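Local atomic coordinates of ribosomal RNA methyltransferase, putative (Plasmodium falciparum, PDB entry 2PLW), a protein that binds S-adenosylmethionine and, as a member of the RlmE (FtsJ) family, probably transfers its methyl group to a uridine 2'-hydroxyl of ribosomal RNA. Residues Leu27-Tyr32 with Thr137-Gln142; Ser35-Ile40 with Asn49-Ile54; Tyr66-Glu71 with Lys99-Asp104. One frame throughout, in Å; residues are numbered along the deposited sequence.

Contact 1. Residues Leu27-Tyr32 with Thr137-Gln142; sequences LDIGCY and THFMEQ. With SAM (S-adenosylmethionine), chain C.
Leu27 and Ile29 present their side chains to the ring of Phe139, joining the strand 24-29 to helix 122-143 in the Rossmann-like fold of class I methyltransferases; this chain is the FtsJ-like methyltransferase domain of a longer protein. The packing across the contact is wholly apolar and buried. Leu27 faces Phe139 head-on from the strand, and its CD2 meets the edge of the ring, in its plane, 3.7 Å from Phe139 CE2. Ile29 instead passes beside the phenylalanine and approaches the ring obliquely, its CD1 lying 3.9 Å from Phe139 CE2. With CG swung anti to the backbone N (chi1 163°), Phe139 extends the ring from the helix to both aliphatic tips. Branched and flat apolar side chains suit this interior, where the two strand residues also touch strand 107-112 and Phe139 reaches Ile72 of the cofactor site.

The side-chain hydrogen bond within the two segments lies on the helix: Gln142 NE2 donates to His138 O at 3.1 Å, coming from above the carbonyl plane, and also bonds to Asn78 O, outside it.

Cofactor contacts gather in the loop after the strand. Gly30 has positive phi (72°), which favours glycine, and its lack of a side chain lets the ribose O4' of SAM lie close by. Backbone carbonyls line the methionine moiety: Tyr32 O is 3.1 Å from SAM CB. Gly30 O reaches within 3.0 Å of SAM CG, the methylene beside the sulfonium, whose positive charge probably favours an oxygen neighbour.

Contact 2. Residues Ser35-Ile40 with Asn49-Ile54; sequences SWCQVI and NKIIGI. With SAM (S-adenosylmethionine), chain C.
Ile40 and Ile51 lie side by side, pointing opposite ways, and the whole approach falls on one methyl: Ile40 CG2 lies 3.7 Å from Ile51 CG1 and 3.8 Å from Ile51 CD1. In both residues CG2 stands anti to the backbone N, which for Ile40 sends this branch into the helix-strand interface, where a beta-branched aliphatic group fills the buried seam well. One helical turn earlier, Cys37 brings a small sulfur to the strand, with SG 4.2 Å from Gly53 CA. Gly53 carries no side chain on this inward side, so the backbones draw near here, with Cys37 CA and Gly53 CA 6.9 Å apart. These pairs pack the helix against the strand that follows it in the beta-alpha-beta unit 24-29, 35-43 and 49-55, the first such unit of the Rossmann-like fold; the helix and strand segments run nearly antiparallel (173°), as a crossover back along the sheet requires.

The N-terminal turn of the same helix faces the cofactor. Ser35 N donates to SAM OXT at 2.9 Å, and Trp36 N makes a weak, bent bond to SAM O at 3.1 Å (132° at the hydrogen). A helix start would tend to stabilise the negative carboxylate. Ser35 OG also reaches SAM O, at a separation so short that its exact value is doubtful. Over one face of the Trp36 indole, offset toward the rim, sits the amino nitrogen of SAM. Trp36 is positioned in turn by NE1, which bonds to Ala6 O, and by contact with Leu10 on helix 7-17.

Contact 3. Residues Tyr66-Glu71 with Lys99-Asp104; sequences YFIQGE and KEILQD. With SAM (S-adenosylmethionine), chain C.
Ile101 is the residue of the 99-104 segment that meets the edge strand, packing on Tyr66 and Ile68. Lys99 lies in the last turn of helix 93-102, and its O accepts Gln103 N at 2.8 Å. Glu100 follows, on the exposed surface.

Ile101 does the packing with separate branches. Its CG2 sits over the centre of one face of the Tyr66 ring, 4.0 Å from the centroid and only 4° off the normal, a CH-pi contact. Ile101 CD1 runs on to Tyr66 CB (3.8 Å) and meets Ile68 CD1 tip to tip, also at 3.8 Å. In Tyr66, CG stands beside the backbone N (chi1 -61°), which lays the ring alongside the isoleucine. Tyrosine suits this exposed margin, its ring face covering aliphatic carbon and its hydroxyl probably reaching solvent; an aliphatic chain suits the buried place of Ile68. At Gln103 phi turns positive and the helix ends; its NE2 makes a weak bond to Glu100 O at 2.9 Å.

Beyond the strand's end, Gly70 O comes within 3.4 Å of SAM C2, at the adenine. This is helix-on-sheet packing at the edge of the Rossmann-like fold: strand 66-69, outermost in the sheet, hydrogen-bonds along strand 49-55, and helix 93-102 packs on both, with Ile101 also touching Ile52 and Ile68 reaching Val94 and Leu98.

How the contacts relate
All three contacts belong to one Rossmann-like sheet, with centres 11 to 13 Å apart. Strands 24-29, 49-55 and 66-69 lie side by side: Asp28 bonds to Ile52 and Ile54 through the backbone, and Gly53 to Tyr66 and Ile68. Along the chain contact 2 closes before contact 3 opens, and both fall between the two segments of contact 1. Helix 35-43 of contact 2 covers one face of the sheet, while helices 93-102 and 122-143 of contacts 3 and 1 pack on the other. Residues of each contact touch SAM, the methionine end near contacts 1 and 2 and the adenine near contact 3, so the same strands that form the core lead into the loops that hold the cofactor.

Contact 1. Residues Leu27-Tyr32 with Thr137-Gln142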
loop_
_atom_site.group_PDB
_atom_site.type_symbol
_atom_site.label_atom_id
_atom_site.label_comp_id
_atom_site.label_asym_id
_atom_site.label_seq_id
_atom_site.Cartn_x
_atom_site.Cartn_y
_atom_site.Cartn_z
ATOM N N LEU A 27 -2.539 -3.460 5.844
ATOM C CA LEU A 27 -1.642 -4.152 4.918
ATOM C C LEU A 27 -0.606 -3.188 4.371
ATOM O O LEU A 27 -0.938 -2.115 3.895
ATOM C CB LEU A 27 -2.441 -4.745 3.759
ATOM C CG LEU A 27 -1.627 -5.400 2.632
ATOM C CD1 LEU A 27 -0.844 -6.584 3.135
ATOM C CD2 LEU A 27 -2.543 -5.830 1.499
ATOM N N ASP A 28 0.648 -3.625 4.389
ATOM C CA ASP A 28 1.781 -2.812 4.003
ATOM C C ASP A 28 2.425 -3.513 2.821
ATOM O O ASP A 28 3.063 -4.557 3.004
ATOM C CB ASP A 28 2.746 -2.746 5.188
ATOM C CG ASP A 28 4.014 -1.985 4.882
ATOM O OD1 ASP A 28 3.993 -1.085 4.029
ATOM O OD2 ASP A 28 5.060 -2.317 5.500
ATOM N N ILE A 29 2.212 -2.973 1.625
ATOM C CA ILE A 29 2.701 -3.606 0.403
ATOM C C ILE A 29 4.075 -3.043 0.075
ATOM O O ILE A 29 4.293 -1.830 0.206
ATOM C CB ILE A 29 1.743 -3.363 -0.776
ATOM C CG1 ILE A 29 0.357 -3.932 -0.438
ATOM C CG2 ILE A 29 2.330 -3.997 -2.085
ATOM C CD1 ILE A 29 -0.664 -3.700 -1.532
ATOM N N GLY A 30 4.989 -3.926 -0.329
ATOM C CA GLY A 30 6.386 -3.542 -0.537
ATOM C C GLY A 30 7.046 -3.302 0.813
ATOM O O GLY A 30 7.655 -2.269 1.012
ATOM N N CYS A 31 6.911 -4.245 1.745
ATOM C CA CYS A 31 7.239 -3.967 3.152
ATOM C C CYS A 31 8.722 -4.104 3.488
ATOM O O CYS A 31 9.127 -3.667 4.570
ATOM C CB CYS A 31 6.437 -4.858 4.124
ATOM S SG CYS A 31 6.687 -6.619 3.879
ATOM N N TYR A 32 9.510 -4.739 2.611
ATOM C CA TYR A 32 10.933 -5.018 2.924
ATOM C C TYR A 32 11.737 -3.723 3.010
ATOM O O TYR A 32 11.623 -2.875 2.128
ATOM C CB TYR A 32 11.559 -5.915 1.861
ATOM C CG TYR A 32 13.002 -6.248 2.153
ATOM C CD1 TYR A 32 13.335 -7.445 2.737
ATOM C CD2 TYR A 32 14.020 -5.335 1.849
ATOM C CE1 TYR A 32 14.664 -7.743 3.051
ATOM C CE2 TYR A 32 15.347 -5.605 2.151
ATOM C CZ TYR A 32 15.662 -6.813 2.745
ATOM O OH TYR A 32 16.972 -7.115 3.040
ATOM N N THR A 137 -3.509 -1.323 -7.415
ATOM C CA THR A 137 -4.898 -0.823 -7.318
ATOM C C THR A 137 -5.964 -1.916 -7.592
ATOM O O THR A 137 -6.936 -2.047 -6.865
ATOM C CB THR A 137 -5.075 0.397 -8.238
ATOM O OG1 THR A 137 -4.123 1.402 -7.840
ATOM C CG2 THR A 137 -6.533 0.955 -8.202
ATOM N N HIS A 138 -5.709 -2.737 -8.610
ATOM C CA HIS A 138 -6.592 -3.851 -8.931
ATOM C C HIS A 138 -6.690 -4.842 -7.774
ATOM O O HIS A 138 -7.771 -5.332 -7.468
ATOM C CB HIS A 138 -6.074 -4.548 -10.185
ATOM C CG HIS A 138 -6.963 -5.650 -10.655
ATOM N ND1 HIS A 138 -8.116 -5.420 -11.375
ATOM C CD2 HIS A 138 -6.880 -6.990 -10.482
ATOM C CE1 HIS A 138 -8.704 -6.576 -11.632
ATOM N NE2 HIS A 138 -7.976 -7.542 -11.101
ATOM N N PHE A 139 -5.549 -5.141 -7.152
ATOM C CA PHE A 139 -5.501 -6.026 -6.005
ATOM C C PHE A 139 -6.227 -5.362 -4.806
ATOM O O PHE A 139 -7.057 -5.984 -4.112
ATOM C CB PHE A 139 -4.039 -6.357 -5.701
ATOM C CG PHE A 139 -3.821 -6.920 -4.339
ATOM C CD1 PHE A 139 -4.025 -8.263 -4.099
ATOM C CD2 PHE A 139 -3.473 -6.085 -3.280
ATOM C CE1 PHE A 139 -3.834 -8.794 -2.842
ATOM C CE2 PHE A 139 -3.280 -6.605 -1.995
ATOM C CZ PHE A 139 -3.459 -7.959 -1.781
ATOM N N MET A 140 -5.946 -4.079 -4.595
ATOM C CA MET A 140 -6.569 -3.292 -3.502
ATOM C C MET A 140 -8.102 -3.363 -3.543
ATOM O O MET A 140 -8.771 -3.604 -2.519
ATOM C CB MET A 140 -6.061 -1.823 -3.564
ATOM C CG MET A 140 -6.855 -0.829 -2.619
ATOM S SD MET A 140 -8.402 -0.296 -3.189
ATOM C CE MET A 140 -7.966 0.624 -4.659
ATOM N N GLU A 141 -8.662 -3.171 -4.732
ATOM C CA GLU A 141 -10.103 -3.192 -4.903
ATOM C C GLU A 141 -10.754 -4.466 -4.395
ATOM O O GLU A 141 -11.915 -4.446 -3.962
ATOM C CB GLU A 141 -10.440 -3.071 -6.376
ATOM C CG GLU A 141 -10.580 -1.683 -6.923
ATOM C CD GLU A 141 -11.478 -1.721 -8.139
ATOM O OE1 GLU A 141 -11.078 -2.375 -9.121
ATOM O OE2 GLU A 141 -12.607 -1.165 -8.087
ATOM N N GLN A 142 -10.027 -5.582 -4.489
ATOM C CA GLN A 142 -10.550 -6.875 -4.038
ATOM C C GLN A 142 -10.593 -6.974 -2.539
ATOM O O GLN A 142 -11.506 -7.596 -2.003
ATOM C CB GLN A 142 -9.691 -8.019 -4.597
ATOM C CG GLN A 142 -9.661 -8.057 -6.144
ATOM C CD GLN A 142 -8.578 -8.990 -6.674
ATOM O OE1 GLN A 142 -8.467 -10.135 -6.248
ATOM N NE2 GLN A 142 -7.744 -8.476 -7.567
HETATM N N SAM C . 8.393 0.711 3.079
HETATM C CA SAM C . 9.567 -0.214 3.232
HETATM C C SAM C . 10.211 -0.084 4.612
HETATM O O SAM C . 9.946 0.901 5.303
HETATM O OXT SAM C . 10.969 -0.943 5.081
HETATM C CB SAM C . 10.587 0.072 2.122
HETATM C CG SAM C . 10.003 -0.408 0.795
HETATM S SD SAM C . 11.185 -0.545 -0.560
HETATM C CE SAM C . 11.468 1.210 -0.840
HETATM C "C5'" SAM C . 10.124 -0.985 -1.961
HETATM C "C4'" SAM C . 9.778 -2.474 -1.938
HETATM O "O4'" SAM C . 8.757 -2.707 -2.911
HETATM C "C3'" SAM C . 10.941 -3.437 -2.282
HETATM O "O3'" SAM C . 11.317 -4.205 -1.159
HETATM C "C2'" SAM C . 10.377 -4.322 -3.404
HETATM O "O2'" SAM C . 10.703 -5.706 -3.344
HETATM C "C1'" SAM C . 8.884 -4.086 -3.264
HETATM N N9 SAM C . 8.076 -4.364 -4.452
HETATM C C8 SAM C . 8.212 -3.860 -5.730
HETATM N N7 SAM C . 7.219 -4.358 -6.496
HETATM C C5 SAM C . 6.454 -5.166 -5.716
HETATM C C6 SAM C . 5.309 -5.927 -5.958
HETATM N N6 SAM C . 4.749 -5.963 -7.159
HETATM N N1 SAM C . 4.738 -6.653 -4.944
HETATM C C2 SAM C . 5.275 -6.646 -3.669
HETATM N N3 SAM C . 6.400 -5.883 -3.419
HETATM C C4 SAM C . 6.981 -5.175 -4.430
#

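Contact 2. Residues Ser35-Ile40 with Asn49-Ile54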
loop_
_atom_site.group_PDB
_atom_site.type_symbol
_atom_site.label_atom_id
_atom_site.label_comp_id
_atom_site.label_asym_id
_atom_site.label_seq_id
_atom_site.Cartn_x
_atom_site.Cartn_y
_atom_site.Cartn_z
ATOM N N SER A 35 10.407 -1.218 7.891
ATOM C CA SER A 35 10.244 -0.054 8.764
ATOM C C SER A 35 8.838 0.527 8.821
ATOM O O SER A 35 8.456 1.081 9.848
ATOM C CB SER A 35 11.301 1.038 8.487
ATOM O OG SER A 35 10.971 1.795 7.337
ATOM N N TRP A 36 8.053 0.418 7.744
ATOM C CA TRP A 36 6.654 0.861 7.808
ATOM C C TRP A 36 5.903 -0.030 8.774
ATOM O O TRP A 36 5.049 0.433 9.524
ATOM C CB TRP A 36 5.999 0.854 6.404
ATOM C CG TRP A 36 6.325 2.106 5.613
ATOM C CD1 TRP A 36 7.440 2.929 5.756
ATOM C CD2 TRP A 36 5.519 2.718 4.582
ATOM N NE1 TRP A 36 7.360 3.998 4.886
ATOM C CE2 TRP A 36 6.196 3.899 4.160
ATOM C CE3 TRP A 36 4.285 2.395 3.987
ATOM C CZ2 TRP A 36 5.702 4.734 3.154
ATOM C CZ3 TRP A 36 3.774 3.247 3.008
ATOM C CH2 TRP A 36 4.485 4.399 2.593
ATOM N N CYS A 37 6.220 -1.319 8.741
ATOM C CA CYS A 37 5.621 -2.265 9.677
ATOM C C CYS A 37 5.977 -1.847 11.118
ATOM O O CYS A 37 5.127 -1.879 11.999
ATOM C CB CYS A 37 6.073 -3.686 9.395
ATOM S SG CYS A 37 5.139 -4.440 8.013
ATOM N N GLN A 38 7.226 -1.456 11.329
ATOM C CA GLN A 38 7.643 -0.963 12.650
ATOM C C GLN A 38 6.903 0.291 13.066
ATOM O O GLN A 38 6.495 0.401 14.217
ATOM C CB GLN A 38 9.138 -0.666 12.665
ATOM C CG GLN A 38 9.967 -1.889 12.491
ATOM C CD GLN A 38 11.409 -1.528 12.434
ATOM O OE1 GLN A 38 11.869 -0.962 11.447
ATOM N NE2 GLN A 38 12.149 -1.868 13.486
ATOM N N VAL A 39 6.722 1.239 12.142
ATOM C CA VAL A 39 5.988 2.480 12.447
ATOM C C VAL A 39 4.532 2.160 12.793
ATOM O O VAL A 39 3.963 2.699 13.747
ATOM C CB VAL A 39 6.023 3.469 11.243
ATOM C CG1 VAL A 39 5.002 4.581 11.418
ATOM C CG2 VAL A 39 7.432 4.039 11.057
ATOM N N ILE A 40 3.931 1.265 12.008
ATOM C CA ILE A 40 2.559 0.843 12.253
ATOM C C ILE A 40 2.414 0.225 13.642
ATOM O O ILE A 40 1.448 0.528 14.356
ATOM C CB ILE A 40 2.032 -0.121 11.141
ATOM C CG1 ILE A 40 1.994 0.599 9.782
ATOM C CG2 ILE A 40 0.616 -0.622 11.505
ATOM C CD1 ILE A 40 1.935 -0.400 8.567
ATOM N N ASN A 49 -5.004 -4.599 16.553
ATOM C CA ASN A 49 -4.877 -4.466 15.095
ATOM C C ASN A 49 -4.384 -5.781 14.534
ATOM O O ASN A 49 -3.919 -6.621 15.293
ATOM C CB ASN A 49 -3.832 -3.388 14.744
ATOM C CG ASN A 49 -4.267 -1.975 15.123
ATOM O OD1 ASN A 49 -3.897 -1.479 16.195
ATOM N ND2 ASN A 49 -5.036 -1.309 14.245
ATOM N N LYS A 50 -4.498 -5.966 13.216
ATOM C CA LYS A 50 -3.724 -6.980 12.496
ATOM C C LYS A 50 -2.861 -6.206 11.516
ATOM O O LYS A 50 -3.371 -5.371 10.770
ATOM C CB LYS A 50 -4.612 -7.914 11.692
ATOM C CG LYS A 50 -5.108 -9.115 12.427
ATOM C CD LYS A 50 -6.034 -9.946 11.535
ATOM C CE LYS A 50 -6.421 -11.255 12.233
ATOM N NZ LYS A 50 -6.900 -11.109 13.646
ATOM N N ILE A 51 -1.563 -6.458 11.561
ATOM C CA ILE A 51 -0.608 -5.820 10.659
ATOM C C ILE A 51 -0.029 -6.894 9.727
ATOM O O ILE A 51 0.525 -7.886 10.194
ATOM C CB ILE A 51 0.499 -5.101 11.453
ATOM C CG1 ILE A 51 -0.131 -4.105 12.436
ATOM C CG2 ILE A 51 1.440 -4.357 10.519
ATOM C CD1 ILE A 51 0.790 -3.770 13.580
ATOM N N ILE A 52 -0.190 -6.694 8.421
ATOM C CA ILE A 52 0.273 -7.651 7.403
ATOM C C ILE A 52 1.237 -6.932 6.456
ATOM O O ILE A 52 0.967 -5.828 6.006
ATOM C CB ILE A 52 -0.908 -8.268 6.587
ATOM C CG1 ILE A 52 -1.989 -8.833 7.522
ATOM C CG2 ILE A 52 -0.385 -9.347 5.626
ATOM C CD1 ILE A 52 -3.345 -8.930 6.886
ATOM N N GLY A 53 2.350 -7.588 6.149
ATOM C CA GLY A 53 3.335 -7.051 5.209
ATOM C C GLY A 53 3.439 -7.972 4.024
ATOM O O GLY A 53 3.482 -9.203 4.198
ATOM N N ILE A 54 3.548 -7.390 2.831
ATOM C CA ILE A 54 3.759 -8.201 1.630
ATOM C C ILE A 54 4.971 -7.653 0.909
ATOM O O ILE A 54 5.056 -6.454 0.704
ATOM C CB ILE A 54 2.547 -8.169 0.675
ATOM C CG1 ILE A 54 1.389 -8.982 1.268
ATOM C CG2 ILE A 54 2.934 -8.872 -0.683
ATOM C CD1 ILE A 54 0.106 -8.897 0.449
HETATM N N SAM C . 8.393 0.711 3.079
HETATM C CA SAM C . 9.567 -0.214 3.232
HETATM C C SAM C . 10.211 -0.084 4.612
HETATM O O SAM C . 9.946 0.901 5.303
HETATM O OXT SAM C . 10.969 -0.943 5.081
HETATM C CB SAM C . 10.587 0.072 2.122
HETATM C CG SAM C . 10.003 -0.408 0.795
HETATM S SD SAM C . 11.185 -0.545 -0.560
HETATM C CE SAM C . 11.468 1.210 -0.840
HETATM C "C5'" SAM C . 10.124 -0.985 -1.961
HETATM C "C4'" SAM C . 9.778 -2.474 -1.938
HETATM O "O4'" SAM C . 8.757 -2.707 -2.911
HETATM C "C3'" SAM C . 10.941 -3.437 -2.282
HETATM O "O3'" SAM C . 11.317 -4.205 -1.159
HETATM C "C2'" SAM C . 10.377 -4.322 -3.404
HETATM O "O2'" SAM C . 10.703 -5.706 -3.344
HETATM C "C1'" SAM C . 8.884 -4.086 -3.264
HETATM N N9 SAM C . 8.076 -4.364 -4.452
HETATM C C8 SAM C . 8.212 -3.860 -5.730
HETATM N N7 SAM C . 7.219 -4.358 -6.496
HETATM C C5 SAM C . 6.454 -5.166 -5.716
HETATM C C6 SAM C . 5.309 -5.927 -5.958
HETATM N N6 SAM C . 4.749 -5.963 -7.159
HETATM N N1 SAM C . 4.738 -6.653 -4.944
HETATM C C2 SAM C . 5.275 -6.646 -3.669
HETATM N N3 SAM C . 6.400 -5.883 -3.419
HETATM C C4 SAM C . 6.981 -5.175 -4.430
#

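Contact 3. Residues Tyr66-Glu71 with Lys99-Asp104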
loop_
_atom_site.group_PDB
_atom_site.type_symbol
_atom_site.label_atom_id
_atom_site.label_comp_id
_atom_site.label_asym_id
_atom_site.label_seq_id
_atom_site.Cartn_x
_atom_site.Cartn_y
_atom_site.Cartn_z
ATOM N N TYR A 66 2.311 -10.181 10.460
ATOM C CA TYR A 66 2.186 -11.320 9.544
ATOM C C TYR A 66 2.913 -10.926 8.276
ATOM O O TYR A 66 2.672 -9.841 7.744
ATOM C CB TYR A 66 0.736 -11.584 9.181
ATOM C CG TYR A 66 -0.171 -11.925 10.331
ATOM C CD1 TYR A 66 -0.359 -13.243 10.718
ATOM C CD2 TYR A 66 -0.872 -10.926 11.012
ATOM C CE1 TYR A 66 -1.221 -13.562 11.767
ATOM C CE2 TYR A 66 -1.719 -11.246 12.079
ATOM C CZ TYR A 66 -1.889 -12.564 12.442
ATOM O OH TYR A 66 -2.720 -12.903 13.496
ATOM N N PHE A 67 3.802 -11.780 7.785
ATOM C CA PHE A 67 4.458 -11.479 6.530
ATOM C C PHE A 67 4.009 -12.476 5.457
ATOM O O PHE A 67 3.792 -13.669 5.740
ATOM C CB PHE A 67 5.990 -11.494 6.680
ATOM C CG PHE A 67 6.714 -11.385 5.365
ATOM C CD1 PHE A 67 6.708 -10.189 4.662
ATOM C CD2 PHE A 67 7.396 -12.476 4.842
ATOM C CE1 PHE A 67 7.383 -10.084 3.453
ATOM C CE2 PHE A 67 8.075 -12.388 3.621
ATOM C CZ PHE A 67 8.047 -11.202 2.921
ATOM N N ILE A 68 3.871 -11.973 4.234
ATOM C CA ILE A 68 3.533 -12.813 3.083
ATOM C C ILE A 68 4.519 -12.491 1.983
ATOM O O ILE A 68 4.593 -11.353 1.523
ATOM C CB ILE A 68 2.075 -12.582 2.596
ATOM C CG1 ILE A 68 1.081 -13.037 3.677
ATOM C CG2 ILE A 68 1.859 -13.275 1.230
ATOM C CD1 ILE A 68 -0.385 -12.605 3.404
ATOM N N GLN A 69 5.290 -13.491 1.559
ATOM C CA GLN A 69 6.137 -13.250 0.413
ATOM C C GLN A 69 5.304 -13.369 -0.867
ATOM O O GLN A 69 4.592 -14.359 -1.087
ATOM C CB GLN A 69 7.347 -14.187 0.357
ATOM C CG GLN A 69 8.287 -13.765 -0.747
ATOM C CD GLN A 69 9.426 -14.748 -0.988
ATOM O OE1 GLN A 69 9.341 -15.907 -0.606
ATOM N NE2 GLN A 69 10.497 -14.275 -1.631
ATOM N N GLY A 70 5.383 -12.352 -1.701
ATOM C CA GLY A 70 4.651 -12.367 -2.968
ATOM C C GLY A 70 4.773 -11.094 -3.760
ATOM O O GLY A 70 4.971 -10.021 -3.206
ATOM N N GLU A 71 4.686 -11.215 -5.078
ATOM C CA GLU A 71 4.729 -10.046 -5.919
ATOM C C GLU A 71 3.296 -9.688 -6.331
ATOM O O GLU A 71 2.640 -10.446 -7.048
ATOM C CB GLU A 71 5.610 -10.316 -7.148
ATOM C CG GLU A 71 5.611 -9.169 -8.152
ATOM C CD GLU A 71 6.568 -9.413 -9.312
ATOM O OE1 GLU A 71 7.091 -10.539 -9.438
ATOM O OE2 GLU A 71 6.784 -8.477 -10.093
ATOM N N LYS A 99 -6.346 -15.250 3.096
ATOM C CA LYS A 99 -7.539 -15.961 3.589
ATOM C C LYS A 99 -7.299 -16.572 4.981
ATOM O O LYS A 99 -8.145 -16.464 5.858
ATOM C CB LYS A 99 -7.927 -17.056 2.587
ATOM C CG LYS A 99 -9.275 -17.734 2.847
ATOM C CD LYS A 99 -9.608 -18.748 1.742
ATOM C CE LYS A 99 -10.188 -18.064 0.500
ATOM N NZ LYS A 99 -11.657 -17.785 0.674
ATOM N N GLU A 100 -6.142 -17.215 5.157
ATOM C CA GLU A 100 -5.713 -17.781 6.435
ATOM C C GLU A 100 -5.788 -16.739 7.543
ATOM O O GLU A 100 -6.197 -17.040 8.651
ATOM C CB GLU A 100 -4.264 -18.272 6.351
ATOM C CG GLU A 100 -4.052 -19.671 5.819
ATOM C CD GLU A 100 -2.606 -20.133 6.037
ATOM O OE1 GLU A 100 -2.390 -21.048 6.870
ATOM O OE2 GLU A 100 -1.685 -19.566 5.385
ATOM N N ILE A 101 -5.399 -15.513 7.220
ATOM C CA ILE A 101 -5.273 -14.428 8.201
ATOM C C ILE A 101 -6.607 -13.690 8.429
ATOM O O ILE A 101 -7.018 -13.459 9.576
ATOM C CB ILE A 101 -4.129 -13.428 7.793
ATOM C CG1 ILE A 101 -2.758 -14.101 7.723
ATOM C CG2 ILE A 101 -4.022 -12.267 8.779
ATOM C CD1 ILE A 101 -1.743 -13.321 6.871
ATOM N N LEU A 102 -7.278 -13.341 7.334
ATOM C CA LEU A 102 -8.493 -12.525 7.353
ATOM C C LEU A 102 -9.795 -13.293 7.564
ATOM O O LEU A 102 -10.778 -12.704 8.028
ATOM C CB LEU A 102 -8.634 -11.749 6.030
ATOM C CG LEU A 102 -7.541 -10.748 5.643
ATOM C CD1 LEU A 102 -7.768 -10.292 4.231
ATOM C CD2 LEU A 102 -7.533 -9.580 6.631
ATOM N N GLN A 103 -9.814 -14.567 7.155
ATOM C CA GLN A 103 -11.057 -15.340 7.037
ATOM C C GLN A 103 -12.066 -14.611 6.142
ATOM O O GLN A 103 -11.907 -14.591 4.925
ATOM C CB GLN A 103 -11.652 -15.673 8.413
ATOM C CG GLN A 103 -10.739 -16.488 9.323
ATOM C CD GLN A 103 -10.223 -17.738 8.643
ATOM O OE1 GLN A 103 -11.000 -18.523 8.072
ATOM N NE2 GLN A 103 -8.905 -17.937 8.693
ATOM N N ASP A 104 -13.084 -14.011 6.742
ATOM C CA ASP A 104 -14.141 -13.342 5.984
ATOM C C ASP A 104 -14.026 -11.811 5.993
ATOM O O ASP A 104 -14.941 -11.096 5.533
ATOM C CB ASP A 104 -15.505 -13.800 6.504
ATOM C CG ASP A 104 -15.829 -15.235 6.096
ATOM O OD1 ASP A 104 -15.272 -15.698 5.077
ATOM O OD2 ASP A 104 -16.637 -15.894 6.791
HETATM N N SAM C . 8.393 0.711 3.079
HETATM C CA SAM C . 9.567 -0.214 3.232
HETATM C C SAM C . 10.211 -0.084 4.612
HETATM O O SAM C . 9.946 0.901 5.303
HETATM O OXT SAM C . 10.969 -0.943 5.081
HETATM C CB SAM C . 10.587 0.072 2.122
HETATM C CG SAM C . 10.003 -0.408 0.795
HETATM S SD SAM C . 11.185 -0.545 -0.560
HETATM C CE SAM C . 11.468 1.210 -0.840
HETATM C "C5'" SAM C . 10.124 -0.985 -1.961
HETATM C "C4'" SAM C . 9.778 -2.474 -1.938
HETATM O "O4'" SAM C . 8.757 -2.707 -2.911
HETATM C "C3'" SAM C . 10.941 -3.437 -2.282
HETATM O "O3'" SAM C . 11.317 -4.205 -1.159
HETATM C "C2'" SAM C . 10.377 -4.322 -3.404
HETATM O "O2'" SAM C . 10.703 -5.706 -3.344
HETATM C "C1'" SAM C . 8.884 -4.086 -3.264
HETATM N N9 SAM C . 8.076 -4.364 -4.452
HETATM C C8 SAM C . 8.212 -3.860 -5.730
HETATM N N7 SAM C . 7.219 -4.358 -6.496
HETATM C C5 SAM C . 6.454 -5.166 -5.716
HETATM C C6 SAM C . 5.309 -5.927 -5.958
HETATM N N6 SAM C . 4.749 -5.963 -7.159
HETATM N N1 SAM C . 4.738 -6.653 -4.944
HETATM C C2 SAM C . 5.275 -6.646 -3.669
HETATM N N3 SAM C . 6.400 -5.883 -3.419
HETATM C C4 SAM C . 6.981 -5.175 -4.430
#